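Local coordinates for fucolectin-related protein (Streptococcus pneumoniae, PDB 2WMF) that probably hydrolyses host blood-group carbohydrate antigens, as a family 98 glycoside hydrolase whose catalytic module is built on a barrel of eight parallel strands, at residues Q354-N359 with G369-L374; P364-G369 with Y432-N437; T335-W340 with N411-K416; D223-G228 with L374-E379. All blocks are in the same frame, centred on the assembly; numbering follows the deposited sequence.

How the contacts relate
From the N terminus, the chain first builds the eight-stranded parallel barrel, whose helix 219-231 supplies residues 223-228. Contact 4 closes a loop of 145 residues by bringing 374-379 back against that helix. Strand 337-340 begins contact 3, which ends at 411-416 and crosses contact 4; the two are joined because strands 337-340 and 376-377 pair in parallel. The short loop of contact 1, 354-359 with 369-374, nests inside both and shares Leu-374 with contact 4. Contact 2 crosses the other three, sharing Gly-369 with contact 1 and leading to strand 430-434. Together they tie barrel, small parallel sheet and antiparallel sheet into one body.

Contact 1 (Q354-N359 with G369-L374)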
loop_
_atom_site.group_PDB
_atom_site.type_symbol
_atom_site.label_atom_id
_atom_site.label_comp_id
_atom_site.label_asym_id
_atom_site.label_seq_id
_atom_site.Cartn_x
_atom_site.Cartn_y
_atom_site.Cartn_z
ATOM N N GLN A 354 -1.525 19.505 -8.088
ATOM C CA GLN A 354 -2.629 20.443 -7.734
ATOM C C GLN A 354 -3.539 20.660 -8.938
ATOM O O GLN A 354 -3.085 20.747 -10.097
ATOM C CB GLN A 354 -2.036 21.765 -7.310
ATOM C CG GLN A 354 -1.177 21.681 -6.097
ATOM C CD GLN A 354 -1.960 21.724 -4.819
ATOM O OE1 GLN A 354 -3.169 21.995 -4.811
ATOM N NE2 GLN A 354 -1.271 21.480 -3.709
ATOM N N GLY A 355 -4.839 20.712 -8.703
ATOM C CA GLY A 355 -5.779 20.793 -9.809
ATOM C C GLY A 355 -6.038 19.567 -10.618
ATOM O O GLY A 355 -6.982 19.534 -11.400
ATOM N N LEU A 356 -5.200 18.544 -10.435
ATOM C CA LEU A 356 -5.360 17.282 -11.137
ATOM C C LEU A 356 -5.915 16.261 -10.205
ATOM O O LEU A 356 -7.104 15.913 -10.289
ATOM C CB LEU A 356 -4.024 16.776 -11.771
ATOM C CG LEU A 356 -3.525 17.571 -12.942
ATOM C CD1 LEU A 356 -2.072 17.147 -13.273
ATOM C CD2 LEU A 356 -4.531 17.440 -14.115
ATOM N N TYR A 357 -5.099 15.791 -9.261
ATOM C CA TYR A 357 -5.575 14.719 -8.438
ATOM C C TYR A 357 -5.042 14.554 -7.042
ATOM O O TYR A 357 -5.451 13.628 -6.337
ATOM C CB TYR A 357 -5.484 13.435 -9.189
ATOM C CG TYR A 357 -4.123 12.844 -9.514
ATOM C CD1 TYR A 357 -3.390 12.151 -8.569
ATOM C CD2 TYR A 357 -3.634 12.867 -10.812
ATOM C CE1 TYR A 357 -2.151 11.553 -8.906
ATOM C CE2 TYR A 357 -2.404 12.253 -11.150
ATOM C CZ TYR A 357 -1.708 11.580 -10.194
ATOM O OH TYR A 357 -0.543 10.942 -10.543
ATOM N N SER A 358 -4.154 15.448 -6.618
ATOM C CA SER A 358 -3.779 15.501 -5.210
ATOM C C SER A 358 -3.549 16.954 -4.821
ATOM O O SER A 358 -2.643 17.628 -5.360
ATOM C CB SER A 358 -2.498 14.700 -4.891
ATOM O OG SER A 358 -2.191 14.825 -3.495
ATOM N N ASN A 359 -4.344 17.405 -3.847
ATOM C CA ASN A 359 -4.182 18.731 -3.251
ATOM C C ASN A 359 -3.098 18.732 -2.168
ATOM O O ASN A 359 -2.688 19.804 -1.684
ATOM C CB ASN A 359 -5.510 19.216 -2.626
ATOM C CG ASN A 359 -6.662 19.386 -3.639
ATOM O OD1 ASN A 359 -7.841 19.167 -3.289
ATOM N ND2 ASN A 359 -6.341 19.815 -4.856
ATOM N N GLY A 369 -9.840 10.246 -9.608
ATOM C CA GLY A 369 -9.344 9.081 -10.323
ATOM C C GLY A 369 -9.275 9.232 -11.834
ATOM O O GLY A 369 -8.916 8.296 -12.504
ATOM N N ARG A 370 -9.626 10.426 -12.331
ATOM C CA ARG A 370 -9.756 10.737 -13.753
ATOM C C ARG A 370 -8.509 10.407 -14.586
ATOM O O ARG A 370 -8.617 10.066 -15.769
ATOM C CB ARG A 370 -10.123 12.224 -13.925
ATOM C CG ARG A 370 -10.330 12.667 -15.367
ATOM C CD ARG A 370 -10.900 14.070 -15.354
ATOM N NE ARG A 370 -11.030 14.632 -16.686
ATOM C CZ ARG A 370 -11.645 15.777 -16.948
ATOM N NH1 ARG A 370 -12.149 16.497 -15.947
ATOM N NH2 ARG A 370 -11.714 16.235 -18.185
ATOM N N TYR A 371 -7.329 10.585 -13.998
ATOM C CA TYR A 371 -6.055 10.471 -14.722
ATOM C C TYR A 371 -5.283 9.216 -14.273
ATOM O O TYR A 371 -4.164 9.004 -14.710
ATOM C CB TYR A 371 -5.184 11.723 -14.470
ATOM C CG TYR A 371 -5.973 13.023 -14.480
ATOM C CD1 TYR A 371 -6.234 13.702 -15.672
ATOM C CD2 TYR A 371 -6.503 13.548 -13.300
ATOM C CE1 TYR A 371 -7.007 14.866 -15.700
ATOM C CE2 TYR A 371 -7.288 14.727 -13.317
ATOM C CZ TYR A 371 -7.523 15.372 -14.501
ATOM O OH TYR A 371 -8.267 16.538 -14.449
ATOM N N HIS A 372 -5.882 8.405 -13.401
ATOM C CA HIS A 372 -5.180 7.312 -12.746
ATOM C C HIS A 372 -3.959 7.893 -12.023
ATOM O O HIS A 372 -3.951 9.074 -11.719
ATOM C CB HIS A 372 -4.773 6.237 -13.776
ATOM C CG HIS A 372 -5.877 5.880 -14.721
ATOM N ND1 HIS A 372 -6.928 5.074 -14.344
ATOM C CD2 HIS A 372 -6.110 6.240 -16.009
ATOM C CE1 HIS A 372 -7.787 4.981 -15.350
ATOM N NE2 HIS A 372 -7.307 5.658 -16.383
ATOM N N ILE A 373 -2.955 7.076 -11.761
ATOM C CA ILE A 373 -1.595 7.594 -11.459
ATOM C C ILE A 373 -0.958 7.990 -12.814
ATOM O O ILE A 373 -0.831 7.149 -13.733
ATOM C CB ILE A 373 -0.707 6.547 -10.758
ATOM C CG1 ILE A 373 -1.181 6.339 -9.310
ATOM C CG2 ILE A 373 0.755 6.964 -10.784
ATOM C CD1 ILE A 373 -0.651 5.035 -8.666
ATOM N N LEU A 374 -0.606 9.262 -12.975
ATOM C CA LEU A 374 0.083 9.725 -14.192
ATOM C C LEU A 374 1.563 9.249 -14.114
ATOM O O LEU A 374 2.269 9.576 -13.160
ATOM C CB LEU A 374 0.016 11.245 -14.293
ATOM C CG LEU A 374 -1.225 11.846 -14.913
ATOM C CD1 LEU A 374 -1.290 13.363 -14.687
ATOM C CD2 LEU A 374 -1.210 11.540 -16.447
HETATM O O HOH W 1 -9.062 17.874 -12.090
#
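Tyr-357 and Leu-356 are sequence neighbours but meet the 369-374 segment in different ways, one through a hydroxyl and the other through a methyl. In Tyr-357 CG sits between the backbone N and the carbonyl carbon (chi1 69°), sending the ring across to the returning chain. There its OH accepts a hydrogen bond from Leu-374 N at 3.0 Å (N-H...O angle 157°). The carbonyl O of His-372 lies over one face of this ring, offset toward the rim, 3.6 Å from CE2. Leu-374 CG lies in the ring plane at the edge, and its CD1 is 3.9 Å from Tyr-357 CE2, while CD2 of Tyr-371 meets another part of that edge. A tyrosine suits this place because the flat, apolar ring packs while its tip grips a main-chain N-H.

Leu-356 turns its CD2 methyl onto a face of the Tyr-371 ring, a CH-pi contact 3.9 Å from the centroid and 22° off the normal. CB of Arg-370 covers the opposite face, clamping the ring between aliphatic groups. At its polar end a water near the ring plane donates to Tyr-371 OH at 2.8 Å and to Gly-355 O at 2.7 Å, and the hydroxyl also bonds Asn-411 OD1. Gly-355 has a positive phi at which a beta carbon would press on Gln-354 O. Leu-410 of helix 406-413 lies against Leu-356, Tyr-371 and Leu-374. The arrangement is a long irregular loop between two strands of a parallel sheet, folded back on its own aromatic core beside a type I turn, Gly-369 to His-372.

Contact 2 (P364-G369 with Y432-N437)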
loop_
_atom_site.group_PDB
_atom_site.type_symbol
_atom_site.label_atom_id
_atom_site.label_comp_id
_atom_site.label_asym_id
_atom_site.label_seq_id
_atom_site.Cartn_x
_atom_site.Cartn_y
_atom_site.Cartn_z
ATOM N N PRO A 364 -1.596 10.336 1.527
ATOM C CA PRO A 364 -1.655 9.428 0.375
ATOM C C PRO A 364 -2.927 9.464 -0.440
ATOM O O PRO A 364 -2.923 8.978 -1.589
ATOM C CB PRO A 364 -1.507 8.039 1.045
ATOM C CG PRO A 364 -2.084 8.227 2.410
ATOM C CD PRO A 364 -1.692 9.606 2.798
ATOM N N LEU A 365 -4.041 9.961 0.114
ATOM C CA LEU A 365 -5.313 9.786 -0.595
ATOM C C LEU A 365 -5.371 10.710 -1.818
ATOM O O LEU A 365 -4.925 11.840 -1.773
ATOM C CB LEU A 365 -6.530 9.996 0.319
ATOM C CG LEU A 365 -6.566 9.188 1.615
ATOM C CD1 LEU A 365 -7.830 9.524 2.468
ATOM C CD2 LEU A 365 -6.439 7.670 1.308
ATOM N N TYR A 366 -5.921 10.175 -2.915
ATOM C CA TYR A 366 -6.123 10.979 -4.127
ATOM C C TYR A 366 -7.545 11.592 -4.137
ATOM O O TYR A 366 -8.494 10.957 -3.708
ATOM C CB TYR A 366 -5.949 10.113 -5.368
ATOM C CG TYR A 366 -4.503 9.702 -5.556
ATOM C CD1 TYR A 366 -3.487 10.664 -5.509
ATOM C CD2 TYR A 366 -4.131 8.355 -5.709
ATOM C CE1 TYR A 366 -2.153 10.305 -5.688
ATOM C CE2 TYR A 366 -2.789 7.995 -5.893
ATOM C CZ TYR A 366 -1.798 8.968 -5.887
ATOM O OH TYR A 366 -0.463 8.632 -6.083
ATOM N N ASN A 367 -7.699 12.791 -4.683
ATOM C CA ASN A 367 -9.043 13.381 -4.740
ATOM C C ASN A 367 -9.856 12.879 -5.935
ATOM O O ASN A 367 -11.065 12.803 -5.897
ATOM C CB ASN A 367 -8.927 14.871 -4.848
ATOM C CG ASN A 367 -8.174 15.470 -3.688
ATOM O OD1 ASN A 367 -8.782 15.832 -2.641
ATOM N ND2 ASN A 367 -6.876 15.573 -3.832
ATOM N N ASN A 368 -9.130 12.567 -7.004
ATOM C CA ASN A 368 -9.703 12.335 -8.341
ATOM C C ASN A 368 -9.055 11.077 -8.921
ATOM O O ASN A 368 -7.823 10.952 -8.839
ATOM C CB ASN A 368 -9.348 13.569 -9.209
ATOM C CG ASN A 368 -10.242 13.765 -10.394
ATOM O OD1 ASN A 368 -10.969 12.866 -10.814
ATOM N ND2 ASN A 368 -10.231 15.008 -10.923
ATOM N N GLY A 369 -9.840 10.246 -9.608
ATOM C CA GLY A 369 -9.344 9.081 -10.323
ATOM C C GLY A 369 -9.275 9.232 -11.834
ATOM O O GLY A 369 -8.916 8.296 -12.504
ATOM N N TYR A 432 -13.561 2.008 -8.781
ATOM C CA TYR A 432 -12.851 1.987 -7.495
ATOM C C TYR A 432 -13.066 3.384 -6.850
ATOM O O TYR A 432 -12.763 4.412 -7.464
ATOM C CB TYR A 432 -11.352 1.683 -7.676
ATOM C CG TYR A 432 -11.138 0.215 -7.910
ATOM C CD1 TYR A 432 -10.848 -0.617 -6.838
ATOM C CD2 TYR A 432 -11.376 -0.372 -9.155
ATOM C CE1 TYR A 432 -10.773 -1.992 -6.978
ATOM C CE2 TYR A 432 -11.298 -1.784 -9.329
ATOM C CZ TYR A 432 -11.002 -2.595 -8.252
ATOM O OH TYR A 432 -10.945 -3.973 -8.408
ATOM N N ILE A 433 -13.587 3.398 -5.625
ATOM C CA ILE A 433 -14.168 4.591 -5.028
ATOM C C ILE A 433 -13.728 4.738 -3.563
ATOM O O ILE A 433 -13.662 3.750 -2.828
ATOM C CB ILE A 433 -15.713 4.477 -5.026
ATOM C CG1 ILE A 433 -16.245 4.240 -6.442
ATOM C CG2 ILE A 433 -16.365 5.664 -4.366
ATOM C CD1 ILE A 433 -17.304 3.180 -6.480
ATOM N N TYR A 434 -13.493 5.971 -3.132
ATOM C CA TYR A 434 -13.390 6.281 -1.705
ATOM C C TYR A 434 -13.667 7.744 -1.385
ATOM O O TYR A 434 -13.631 8.618 -2.239
ATOM C CB TYR A 434 -12.084 5.801 -1.081
ATOM C CG TYR A 434 -10.737 6.256 -1.623
ATOM C CD1 TYR A 434 -10.354 7.606 -1.604
ATOM C CD2 TYR A 434 -9.794 5.321 -2.126
ATOM C CE1 TYR A 434 -9.118 8.013 -2.097
ATOM C CE2 TYR A 434 -8.540 5.719 -2.570
ATOM C CZ TYR A 434 -8.181 7.061 -2.550
ATOM O OH TYR A 434 -6.928 7.461 -2.955
ATOM N N ASN A 435 -13.911 7.975 -0.086
ATOM C CA ASN A 435 -13.982 9.315 0.463
ATOM C C ASN A 435 -12.520 9.739 0.732
ATOM O O ASN A 435 -11.795 9.015 1.416
ATOM C CB ASN A 435 -14.800 9.296 1.759
ATOM C CG ASN A 435 -14.896 10.671 2.433
ATOM O OD1 ASN A 435 -13.894 11.395 2.530
ATOM N ND2 ASN A 435 -16.125 11.056 2.838
ATOM N N SER A 436 -12.104 10.868 0.148
ATOM C CA SER A 436 -10.714 11.314 0.169
ATOM C C SER A 436 -10.281 12.148 1.379
ATOM O O SER A 436 -9.139 12.649 1.398
ATOM C CB SER A 436 -10.370 12.109 -1.096
ATOM O OG SER A 436 -11.080 13.312 -1.178
ATOM N N ASN A 437 -11.194 12.318 2.355
ATOM C CA ASN A 437 -10.889 13.073 3.582
ATOM C C ASN A 437 -10.167 12.223 4.645
ATOM O O ASN A 437 -10.761 11.326 5.255
ATOM C CB ASN A 437 -12.194 13.627 4.159
ATOM C CG ASN A 437 -12.796 14.734 3.327
ATOM O OD1 ASN A 437 -12.094 15.483 2.643
ATOM N ND2 ASN A 437 -14.143 14.833 3.372
HETATM O O HOH W 2 -12.211 13.702 -3.598
#
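With chi1 at 57°, the Tyr-434 ring is tucked over its own main chain, flanked by N and C, which carries its hydroxyl to Tyr-366; Ser-436 holds OG in the equivalent place (chi1 65°), facing Asn-367. The Tyr-434 hydroxyl accepts a hydrogen bond from Tyr-366 N at 2.9 Å, nearly straight at 173°, with the donor in the ring plane at its edge. Asn-281 OD1 is a second partner of this hydroxyl, so barrel-side helix 272-283 shares the grip.

Strand 430-434 belongs to a six-stranded antiparallel sheet, in which the Tyr-434 ring also stacks on Tyr-423, and the contact sits where that strand gives way to a loop. Just beyond, Asn-435 OD1 accepts from Asn-437 N at 2.9 Å, an Asx turn to which asparagine is well suited. Ser-436 donates to a water 2.7 Å from OG, and that water donates to Asn-367 O at 2.7 Å. Around these bonds, Leu-365 packs its CB 4.1 Å from Tyr-434 CE1 and its CD1 3.6 Å from Ser-436 O. Tyr-366 O is buried without a hydrogen-bond partner, with Ser-436 CB 3.4 Å away. The Tyr-366 ring leaves in another direction, and its OH bonds Asp-223 OD2.

Contact 3 (T335-W340 with N411-K416)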
loop_
_atom_site.group_PDB
_atom_site.type_symbol
_atom_site.label_atom_id
_atom_site.label_comp_id
_atom_site.label_asym_id
_atom_site.label_seq_id
_atom_site.Cartn_x
_atom_site.Cartn_y
_atom_site.Cartn_z
ATOM N N THR A 335 -3.094 4.760 -20.623
ATOM C CA THR A 335 -2.294 5.967 -20.374
ATOM C C THR A 335 -2.367 6.908 -21.569
ATOM O O THR A 335 -1.935 6.568 -22.662
ATOM C CB THR A 335 -0.829 5.587 -20.018
ATOM O OG1 THR A 335 -0.805 4.763 -18.826
ATOM C CG2 THR A 335 0.018 6.822 -19.763
ATOM N N LYS A 336 -2.918 8.099 -21.349
ATOM C CA LYS A 336 -3.014 9.111 -22.409
ATOM C C LYS A 336 -1.857 10.120 -22.435
ATOM O O LYS A 336 -1.629 10.791 -23.451
ATOM C CB LYS A 336 -4.337 9.869 -22.301
ATOM C CG LYS A 336 -5.609 9.013 -22.210
ATOM C CD LYS A 336 -5.787 8.088 -23.353
ATOM C CE LYS A 336 -7.053 7.252 -23.106
ATOM N NZ LYS A 336 -7.346 6.344 -24.254
ATOM N N ALA A 337 -1.169 10.272 -21.312
ATOM C CA ALA A 337 0.007 11.138 -21.218
ATOM C C ALA A 337 0.946 10.609 -20.158
ATOM O O ALA A 337 0.503 9.975 -19.194
ATOM C CB ALA A 337 -0.389 12.600 -20.830
ATOM N N VAL A 338 2.253 10.869 -20.364
ATOM C CA VAL A 338 3.278 10.640 -19.353
ATOM C C VAL A 338 4.076 11.905 -19.178
ATOM O O VAL A 338 4.112 12.768 -20.076
ATOM C CB VAL A 338 4.251 9.466 -19.709
ATOM C CG1 VAL A 338 3.482 8.200 -19.914
ATOM C CG2 VAL A 338 5.140 9.774 -20.941
ATOM N N PHE A 339 4.690 12.044 -18.012
ATOM C CA PHE A 339 5.641 13.120 -17.777
ATOM C C PHE A 339 7.034 12.503 -17.783
ATOM O O PHE A 339 7.342 11.626 -16.951
ATOM C CB PHE A 339 5.390 13.830 -16.463
ATOM C CG PHE A 339 6.313 15.017 -16.240
ATOM C CD1 PHE A 339 5.938 16.302 -16.629
ATOM C CD2 PHE A 339 7.575 14.833 -15.714
ATOM C CE1 PHE A 339 6.788 17.370 -16.455
ATOM C CE2 PHE A 339 8.447 15.894 -15.554
ATOM C CZ PHE A 339 8.051 17.159 -15.923
ATOM N N TRP A 340 7.864 12.973 -18.711
ATOM C CA TRP A 340 9.266 12.566 -18.823
ATOM C C TRP A 340 10.184 13.600 -18.197
ATOM O O TRP A 340 10.081 14.810 -18.508
ATOM C CB TRP A 340 9.657 12.411 -20.300
ATOM C CG TRP A 340 11.059 11.914 -20.529
ATOM C CD1 TRP A 340 11.685 10.895 -19.888
ATOM C CD2 TRP A 340 11.960 12.375 -21.533
ATOM N NE1 TRP A 340 12.949 10.705 -20.406
ATOM C CE2 TRP A 340 13.145 11.613 -21.414
ATOM C CE3 TRP A 340 11.911 13.410 -22.476
ATOM C CZ2 TRP A 340 14.257 11.828 -22.230
ATOM C CZ3 TRP A 340 13.039 13.622 -23.297
ATOM C CH2 TRP A 340 14.193 12.843 -23.142
ATOM N N ASN A 411 -7.199 17.500 -19.279
ATOM C CA ASN A 411 -8.606 17.236 -19.456
ATOM C C ASN A 411 -9.031 16.980 -20.897
ATOM O O ASN A 411 -10.067 16.364 -21.135
ATOM C CB ASN A 411 -9.430 18.378 -18.860
ATOM C CG ASN A 411 -9.432 18.324 -17.329
ATOM O OD1 ASN A 411 -8.851 17.395 -16.743
ATOM N ND2 ASN A 411 -10.093 19.281 -16.684
ATOM N N SER A 412 -8.254 17.509 -21.849
ATOM C CA SER A 412 -8.534 17.254 -23.265
ATOM C C SER A 412 -8.166 15.818 -23.693
ATOM O O SER A 412 -8.603 15.352 -24.745
ATOM C CB SER A 412 -7.849 18.286 -24.176
ATOM O OG SER A 412 -6.480 18.027 -24.382
ATOM N N LEU A 413 -7.340 15.166 -22.875
ATOM C CA LEU A 413 -6.893 13.804 -23.103
ATOM C C LEU A 413 -7.615 12.743 -22.271
ATOM O O LEU A 413 -7.823 11.628 -22.740
ATOM C CB LEU A 413 -5.371 13.689 -22.879
ATOM C CG LEU A 413 -4.441 14.614 -23.631
ATOM C CD1 LEU A 413 -3.005 14.343 -23.186
ATOM C CD2 LEU A 413 -4.589 14.407 -25.144
ATOM N N TYR A 414 -7.947 13.085 -21.023
ATOM C CA TYR A 414 -8.622 12.192 -20.115
ATOM C C TYR A 414 -10.025 12.757 -19.900
ATOM O O TYR A 414 -10.187 13.740 -19.203
ATOM C CB TYR A 414 -7.891 12.171 -18.765
ATOM C CG TYR A 414 -6.560 11.470 -18.781
ATOM C CD1 TYR A 414 -6.471 10.106 -18.497
ATOM C CD2 TYR A 414 -5.379 12.162 -19.032
ATOM C CE1 TYR A 414 -5.236 9.452 -18.477
ATOM C CE2 TYR A 414 -4.142 11.493 -19.021
ATOM C CZ TYR A 414 -4.087 10.135 -18.735
ATOM O OH TYR A 414 -2.853 9.472 -18.769
ATOM N N PRO A 415 -11.044 12.138 -20.492
ATOM C CA PRO A 415 -12.399 12.653 -20.273
ATOM C C PRO A 415 -12.878 12.551 -18.836
ATOM O O PRO A 415 -12.437 11.677 -18.069
ATOM C CB PRO A 415 -13.260 11.759 -21.146
ATOM C CG PRO A 415 -12.450 10.635 -21.483
ATOM C CD PRO A 415 -11.025 11.008 -21.424
ATOM N N LYS A 416 -13.782 13.451 -18.486
ATOM C CA LYS A 416 -14.402 13.431 -17.155
ATOM C C LYS A 416 -15.424 12.292 -17.137
ATOM O O LYS A 416 -16.282 12.199 -18.044
ATOM C CB LYS A 416 -15.064 14.789 -16.837
ATOM C CG LYS A 416 -15.475 14.928 -15.364
ATOM C CD LYS A 416 -16.142 16.267 -15.116
ATOM C CE LYS A 416 -16.682 16.349 -13.734
ATOM N NZ LYS A 416 -17.183 17.711 -13.367
#
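Lys-336 lays the start of its side chain over one face of the Tyr-414 ring, the two side chains running obliquely to each other. The CB of Lys-336 is 3.8 Å from the ring centroid, 21° off the normal, a CH-pi contact offset toward the hydroxyl-bearing rim. Its CG, anti to the carbonyl carbon (chi1 -51°), comes 3.5 Å from Leu-413 O; the bend at chi2 (-58°) then turns the charged end away. Lysine thus serves here through its aliphatic part, its ammonium group remaining outside the packing.

The tyrosine points its OH into the backbone of the other segment, where two successive N-H groups converge on it: Lys-336 N at 2.9 Å and Ala-337 N at 3.2 Å. The Thr-335 side chain points the same way as the tyrosine, its CG2 methyl 4.0 Å from Tyr-414 OH. Next to the hydroxyl's anchor, the small side chain of Ala-337 lets Leu-413 come in close, CB to CD1 3.9 Å.

Arg-370 NE binds the Tyr-414 carbonyl, linking this corner to the loop that precedes strand 376-377. Ala-337 opens strand 337-340, the middle one of a three-stranded parallel sheet between 376-377 and 394-396; helix 383-389 packs on Val-338 and Trp-340, and the end of helix 406-413 docks at the strand's beginning.

Contact 4 (D223-G228 with L374-E379); sequences DSIVSG and LPVIHE
Ser-224 holds the strand segment with both its side chain and its main chain. Its OG donates to Leu-374 O at 2.6 Å, the hydroxyl lying in the carbonyl plane at a C=O...O angle of 156°. In return Val-376 N donates to Ser-224 O at 3.1 Å, a straight bond (168°) although the N-H comes from well above the carbonyl plane. That oblique approach fits the second donor: Gly-228 N, making the ordinary helical bond at 2.9 Å, reaches the same oxygen from the opposite face. The serine hydroxyl also bonds Tyr-353 OH.

Helix 219-231 is a barrel helix, following strand 207-212, and the segment against it runs into the edge strand of the small parallel sheet, so the bonds join the barrel directly to that sheet. A water donates to Ile-225 O at 2.9 Å and to Val-376 O at 2.7 Å. Gly-228 brings its CA within 3.5 Å of Val-376 O in a nearly linear CA-H...O contact; a beta carbon here would run into that oxygen, so the close approach depends on glycine.

Outward, Val-376 straddles the helix surface with its two branches. CG1, anti to the backbone N (chi1 166°), lies beside Ile-225 CG1 at 3.7 Å, and CG2 rests 3.6 Å from Ser-224 CB.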
loop_
_atom_site.group_PDB
_atom_site.type_symbol
_atom_site.label_atom_id
_atom_site.label_comp_id
_atom_site.label_asym_id
_atom_site.label_seq_id
_atom_site.Cartn_x
_atom_site.Cartn_y
_atom_site.Cartn_z
ATOM N N ASP A 223 4.525 7.723 -6.157
ATOM C CA ASP A 223 3.698 6.746 -6.881
ATOM C C ASP A 223 3.967 6.815 -8.388
ATOM O O ASP A 223 4.018 5.768 -9.067
ATOM C CB ASP A 223 2.233 6.955 -6.625
ATOM C CG ASP A 223 1.744 6.382 -5.287
ATOM O OD1 ASP A 223 2.486 5.667 -4.615
ATOM O OD2 ASP A 223 0.550 6.622 -4.945
ATOM N N SER A 224 4.073 8.021 -8.933
ATOM C CA SER A 224 4.261 8.217 -10.382
ATOM C C SER A 224 5.611 7.655 -10.839
ATOM O O SER A 224 5.736 7.007 -11.917
ATOM C CB SER A 224 4.149 9.695 -10.773
ATOM O OG SER A 224 2.809 10.148 -10.669
ATOM N N ILE A 225 6.659 7.955 -10.086
ATOM C CA ILE A 225 8.018 7.561 -10.452
ATOM C C ILE A 225 8.219 6.060 -10.261
ATOM O O ILE A 225 8.809 5.380 -11.106
ATOM C CB ILE A 225 9.069 8.345 -9.594
ATOM C CG1 ILE A 225 9.085 9.805 -9.984
ATOM C CG2 ILE A 225 10.470 7.755 -9.744
ATOM C CD1 ILE A 225 9.940 10.677 -9.010
ATOM N N VAL A 226 7.769 5.544 -9.126
ATOM C CA VAL A 226 7.981 4.121 -8.818
ATOM C C VAL A 226 7.172 3.250 -9.798
ATOM O O VAL A 226 7.712 2.280 -10.370
ATOM C CB VAL A 226 7.766 3.791 -7.342
ATOM C CG1 VAL A 226 7.778 2.252 -7.082
ATOM C CG2 VAL A 226 8.815 4.564 -6.440
ATOM N N SER A 227 5.898 3.564 -9.991
ATOM C CA SER A 227 5.124 2.813 -10.975
ATOM C C SER A 227 5.712 3.071 -12.392
ATOM O O SER A 227 5.744 2.168 -13.259
ATOM C CB SER A 227 3.628 3.116 -10.882
ATOM O OG SER A 227 3.261 4.353 -11.425
ATOM N N GLY A 228 6.265 4.245 -12.627
ATOM C CA GLY A 228 6.938 4.558 -13.900
ATOM C C GLY A 228 8.143 3.642 -14.161
ATOM O O GLY A 228 8.379 3.227 -15.309
ATOM N N LEU A 374 -0.606 9.262 -12.975
ATOM C CA LEU A 374 0.083 9.725 -14.192
ATOM C C LEU A 374 1.563 9.249 -14.114
ATOM O O LEU A 374 2.269 9.576 -13.160
ATOM C CB LEU A 374 0.016 11.245 -14.293
ATOM C CG LEU A 374 -1.225 11.846 -14.913
ATOM C CD1 LEU A 374 -1.290 13.363 -14.687
ATOM C CD2 LEU A 374 -1.210 11.540 -16.447
ATOM N N PRO A 375 2.011 8.387 -15.037
ATOM C CA PRO A 375 3.407 7.929 -14.960
ATOM C C PRO A 375 4.432 9.050 -15.154
ATOM O O PRO A 375 4.259 9.937 -16.036
ATOM C CB PRO A 375 3.501 6.909 -16.116
ATOM C CG PRO A 375 2.084 6.492 -16.389
ATOM C CD PRO A 375 1.309 7.766 -16.180
ATOM N N VAL A 376 5.470 9.018 -14.316
ATOM C CA VAL A 376 6.662 9.803 -14.520
ATOM C C VAL A 376 7.745 8.858 -14.989
ATOM O O VAL A 376 8.003 7.839 -14.337
ATOM C CB VAL A 376 7.104 10.581 -13.242
ATOM C CG1 VAL A 376 8.546 11.112 -13.406
ATOM C CG2 VAL A 376 6.172 11.718 -12.985
ATOM N N ILE A 377 8.321 9.175 -16.150
ATOM C CA ILE A 377 9.386 8.362 -16.714
ATOM C C ILE A 377 10.745 9.037 -16.423
ATOM O O ILE A 377 10.937 10.225 -16.646
ATOM C CB ILE A 377 9.203 8.160 -18.242
ATOM C CG1 ILE A 377 7.767 7.690 -18.593
ATOM C CG2 ILE A 377 10.271 7.127 -18.780
ATOM C CD1 ILE A 377 7.355 6.373 -17.895
ATOM N N HIS A 378 11.691 8.236 -15.962
ATOM C CA HIS A 378 13.005 8.724 -15.530
ATOM C C HIS A 378 13.836 9.221 -16.723
ATOM O O HIS A 378 13.681 8.745 -17.875
ATOM C CB HIS A 378 13.712 7.580 -14.817
ATOM C CG HIS A 378 14.923 7.997 -14.048
ATOM N ND1 HIS A 378 16.179 8.068 -14.618
ATOM C CD2 HIS A 378 15.071 8.300 -12.735
ATOM C CE1 HIS A 378 17.050 8.430 -13.682
ATOM N NE2 HIS A 378 16.400 8.561 -12.521
ATOM N N GLU A 379 14.732 10.172 -16.463
ATOM C CA GLU A 379 15.572 10.748 -17.503
ATOM C C GLU A 379 16.472 9.758 -18.246
ATOM O O GLU A 379 16.877 10.043 -19.376
ATOM C CB GLU A 379 16.457 11.856 -16.897
ATOM C CG GLU A 379 17.501 11.371 -15.937
ATOM C CD GLU A 379 17.954 12.454 -14.974
ATOM O OE1 GLU A 379 19.009 13.066 -15.288
ATOM O OE2 GLU A 379 17.287 12.670 -13.945
HETATM O O HOH W 3 10.122 6.424 -13.417
#